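Local coordinates for protein putative histidinol-phosphate aminotransferase (Burkholderia pseudomallei, PDB 3P1T) that probably transfers an amino group from histidinol phosphate to 2-oxoglutarate in a pyridoxal-phosphate-dependent step of histidine biosynthesis, at residues A[92-97]-A[135-140]. Sequence-based numbering, arbitrary orientation.
Sequences RFVTAW and RDDCVV
Two neighbouring parallel strands of the seven-stranded mixed sheet, the central sheet of the large domain in this aminotransferase fold, pair here through Arg92, Phe93 and Val94 against Asp137, Cys138 and Val139. The hydrogen-bonded backbone ladder runs from Arg92 N to Asp136 O (3.1 Å), through Cys138 N to Arg92 O and Val94 N to Cys138 O, to Val140 N hydrogen-bonded to Val94 O at 2.9 Å. Beyond it the strands part, and a water bridges the gap, accepting from Ala96 N and donating to Val140 O.

On one face, Arg92 lies alongside Asp137 and grips the carboxylate side-on: NH2 reaches the syn side of OD2 at 2.8 Å in a nearly straight bond (174°), whereas NE meets OD1 from above the carboxylate plane, also at 2.8 Å but bent (144°), the two planes being 34° apart. A bend at chi3 turns the otherwise extended arginine chain into this grip; Val94 packs CG2 beside the carboxylate and CB against Val139 CG2, and Ser134 N is also hydrogen-bonded to OD2. On the other face, Cys138 CB sits over the Phe93 ring, 4.1 Å from its centroid, with SG oblique to it. Val140 packs on Phe81 of helix 76-87.

A buried carboxylate is thus matched by a two-nitrogen salt bridge and a backbone N-H, which would be expected to favour its ionised form, while CH-pi and sulfur-aromatic contacts join the Phe93/Cys138 face.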
ATOM      1  N   ARG A  92      19.540  15.378 -10.279  1.00 31.35           N
ATOM      2  CA  ARG A  92      19.034  16.495  -9.505  1.00 30.26           C
ATOM      3  C   ARG A  92      17.553  16.552  -9.760  1.00 36.60           C
ATOM      4  O   ARG A  92      17.114  16.573 -10.911  1.00 36.37           O
ATOM      5  CB  ARG A  92      19.750  17.798  -9.870  1.00 28.46           C
ATOM      6  CG  ARG A  92      19.307  18.984  -9.034  1.00 36.96           C
ATOM      7  CD  ARG A  92      20.023  20.258  -9.412  1.00 39.05           C
ATOM      8  NE  ARG A  92      19.604  20.804 -10.706  1.00 36.55           N
ATOM      9  CZ  ARG A  92      19.822  22.061 -11.093  1.00 54.00           C
ATOM     10  NH1 ARG A  92      20.402  22.925 -10.271  1.00 36.03           N
ATOM     11  NH2 ARG A  92      19.410  22.478 -12.285  1.00 48.81           N
ATOM     12  N   PHE A  93      16.770  16.510  -8.698  1.00 34.87           N
ATOM     13  CA  PHE A  93      15.322  16.568  -8.819  1.00 34.35           C
ATOM     14  C   PHE A  93      14.895  18.034  -8.797  1.00 36.95           C
ATOM     15  O   PHE A  93      15.383  18.830  -7.982  1.00 34.71           O
ATOM     16  CB  PHE A  93      14.653  15.721  -7.735  1.00 35.78           C
ATOM     17  CG  PHE A  93      14.758  14.260  -8.106  1.00 37.87           C
ATOM     18  CD1 PHE A  93      15.944  13.558  -7.908  1.00 42.68           C
ATOM     19  CD2 PHE A  93      13.697  13.604  -8.719  1.00 39.64           C
ATOM     20  CE1 PHE A  93      16.072  12.232  -8.330  1.00 43.89           C
ATOM     21  CE2 PHE A  93      13.821  12.268  -9.110  1.00 43.13           C
ATOM     22  CZ  PHE A  93      15.012  11.601  -8.929  1.00 42.15           C
ATOM     23  N   VAL A  94      14.070  18.400  -9.785  1.00 34.17           N
ATOM     24  CA  VAL A  94      13.617  19.770  -9.985  1.00 34.62           C
ATOM     25  C   VAL A  94      12.087  19.826  -9.856  1.00 39.47           C
ATOM     26  O   VAL A  94      11.363  19.151 -10.590  1.00 39.11           O
ATOM     27  CB  VAL A  94      14.107  20.311 -11.346  1.00 38.69           C
ATOM     28  CG1 VAL A  94      13.495  21.667 -11.658  1.00 39.07           C
ATOM     29  CG2 VAL A  94      15.620  20.387 -11.400  1.00 38.55           C
ATOM     30  N   THR A  95      11.609  20.625  -8.907  1.00 36.95           N
ATOM     31  CA  THR A  95      10.178  20.801  -8.645  1.00 36.74           C
ATOM     32  C   THR A  95       9.862  22.294  -8.566  1.00 41.93           C
ATOM     33  O   THR A  95      10.780  23.119  -8.460  1.00 41.95           O
ATOM     34  CB  THR A  95       9.772  20.067  -7.343  1.00 41.65           C
ATOM     35  OG1 THR A  95      10.427  20.674  -6.220  1.00 40.21           O
ATOM     36  CG2 THR A  95      10.058  18.566  -7.390  1.00 38.98           C
ATOM     37  N   ALA A  96       8.561  22.642  -8.608  1.00 38.53           N
ATOM     38  CA  ALA A  96       8.105  24.031  -8.470  1.00 37.31           C
ATOM     39  C   ALA A  96       7.923  24.393  -7.013  1.00 39.96           C
ATOM     40  O   ALA A  96       7.524  23.555  -6.210  1.00 40.42           O
ATOM     41  CB  ALA A  96       6.806  24.230  -9.211  1.00 37.49           C
ATOM     42  N   TRP A  97       8.248  25.622  -6.657  1.00 36.77           N
ATOM     43  CA  TRP A  97       8.008  26.136  -5.319  1.00 36.65           C
ATOM     44  C   TRP A  97       7.805  27.651  -5.396  1.00 41.12           C
ATOM     45  O   TRP A  97       8.727  28.357  -5.808  1.00 40.98           O
ATOM     46  CB  TRP A  97       9.095  25.773  -4.313  1.00 35.42           C
ATOM     47  CG  TRP A  97       8.674  26.063  -2.900  1.00 36.03           C
ATOM     48  CD1 TRP A  97       8.991  27.166  -2.163  1.00 39.18           C
ATOM     49  CD2 TRP A  97       7.764  25.292  -2.101  1.00 35.14           C
ATOM     50  NE1 TRP A  97       8.382  27.105  -0.936  1.00 38.15           N
ATOM     51  CE2 TRP A  97       7.627  25.962  -0.865  1.00 39.31           C
ATOM     52  CE3 TRP A  97       7.065  24.084  -2.299  1.00 35.57           C
ATOM     53  CZ2 TRP A  97       6.836  25.457   0.179  1.00 38.43           C
ATOM     54  CZ3 TRP A  97       6.262  23.599  -1.274  1.00 36.36           C
ATOM     55  CH2 TRP A  97       6.167  24.273  -0.047  1.00 37.21           C
ATOM     56  N   ARG A 135      20.232  18.305 -18.595  1.00 49.51           N
ATOM     57  CA  ARG A 135      19.993  16.895 -18.932  1.00 49.52           C
ATOM     58  C   ARG A 135      20.358  15.970 -17.753  1.00 53.95           C
ATOM     59  O   ARG A 135      20.079  14.771 -17.807  1.00 53.44           O
ATOM     60  CB  ARG A 135      20.760  16.508 -20.201  1.00 50.98           C
ATOM     61  CG  ARG A 135      20.224  17.184 -21.492  1.00 64.40           C
ATOM     62  CD  ARG A 135      19.006  16.482 -22.103  1.00 80.42           C
ATOM     63  NE  ARG A 135      18.463  17.185 -23.273  1.00 95.20           N
ATOM     64  CZ  ARG A 135      18.810  16.945 -24.539  1.00113.82           C
ATOM     65  NH1 ARG A 135      19.715  16.014 -24.823  1.00104.41           N
ATOM     66  NH2 ARG A 135      18.261  17.640 -25.528  1.00 99.39           N
ATOM     67  N   ASP A 136      20.915  16.538 -16.666  1.00 50.78           N
ATOM     68  CA  ASP A 136      21.213  15.844 -15.403  1.00 49.09           C
ATOM     69  C   ASP A 136      20.024  15.911 -14.462  1.00 48.29           C
ATOM     70  O   ASP A 136      20.080  15.344 -13.376  1.00 47.19           O
ATOM     71  CB  ASP A 136      22.436  16.460 -14.686  1.00 52.06           C
ATOM     72  CG  ASP A 136      23.720  16.609 -15.476  1.00 67.21           C
ATOM     73  OD1 ASP A 136      24.200  15.587 -16.028  1.00 67.15           O
ATOM     74  OD2 ASP A 136      24.316  17.720 -15.436  1.00 74.79           O
ATOM     75  N   ASP A 137      18.968  16.650 -14.843  1.00 42.84           N
ATOM     76  CA  ASP A 137      17.807  16.867 -13.991  1.00 41.08           C
ATOM     77  C   ASP A 137      16.629  16.011 -14.362  1.00 45.32           C
ATOM     78  O   ASP A 137      16.373  15.751 -15.540  1.00 46.34           O
ATOM     79  CB  ASP A 137      17.343  18.340 -14.028  1.00 42.72           C
ATOM     80  CG  ASP A 137      18.359  19.387 -13.588  1.00 52.89           C
ATOM     81  OD1 ASP A 137      19.342  19.019 -12.897  1.00 54.00           O
ATOM     82  OD2 ASP A 137      18.165  20.574 -13.922  1.00 55.71           O
ATOM     83  N   CYS A 138      15.901  15.591 -13.318  1.00 40.43           N
ATOM     84  CA  CYS A 138      14.630  14.900 -13.371  1.00 38.66           C
ATOM     85  C   CYS A 138      13.572  15.893 -12.902  1.00 41.26           C
ATOM     86  O   CYS A 138      13.566  16.276 -11.727  1.00 40.62           O
ATOM     87  CB  CYS A 138      14.645  13.624 -12.542  1.00 38.21           C
ATOM     88  SG  CYS A 138      13.055  12.762 -12.526  1.00 41.72           S
ATOM     89  N   VAL A 139      12.772  16.412 -13.836  1.00 36.93           N
ATOM     90  CA  VAL A 139      11.804  17.454 -13.526  1.00 36.27           C
ATOM     91  C   VAL A 139      10.460  16.808 -13.223  1.00 40.03           C
ATOM     92  O   VAL A 139       9.954  16.024 -14.022  1.00 39.71           O
ATOM     93  CB  VAL A 139      11.712  18.501 -14.666  1.00 40.63           C
ATOM     94  CG1 VAL A 139      10.745  19.614 -14.303  1.00 40.33           C
ATOM     95  CG2 VAL A 139      13.090  19.084 -14.985  1.00 40.53           C
ATOM     96  N   VAL A 140       9.913  17.118 -12.032  1.00 36.52           N
ATOM     97  CA  VAL A 140       8.624  16.614 -11.531  1.00 35.39           C
ATOM     98  C   VAL A 140       7.700  17.822 -11.310  1.00 38.45           C
ATOM     99  O   VAL A 140       7.923  18.613 -10.393  1.00 37.53           O
ATOM    100  CB  VAL A 140       8.774  15.745 -10.242  1.00 37.63           C
ATOM    101  CG1 VAL A 140       7.414  15.277  -9.726  1.00 36.58           C
ATOM    102  CG2 VAL A 140       9.698  14.553 -10.470  1.00 36.59           C
TER
HETATM  103  O   HOH W   1       6.545  20.630  -8.965  1.00 32.53           O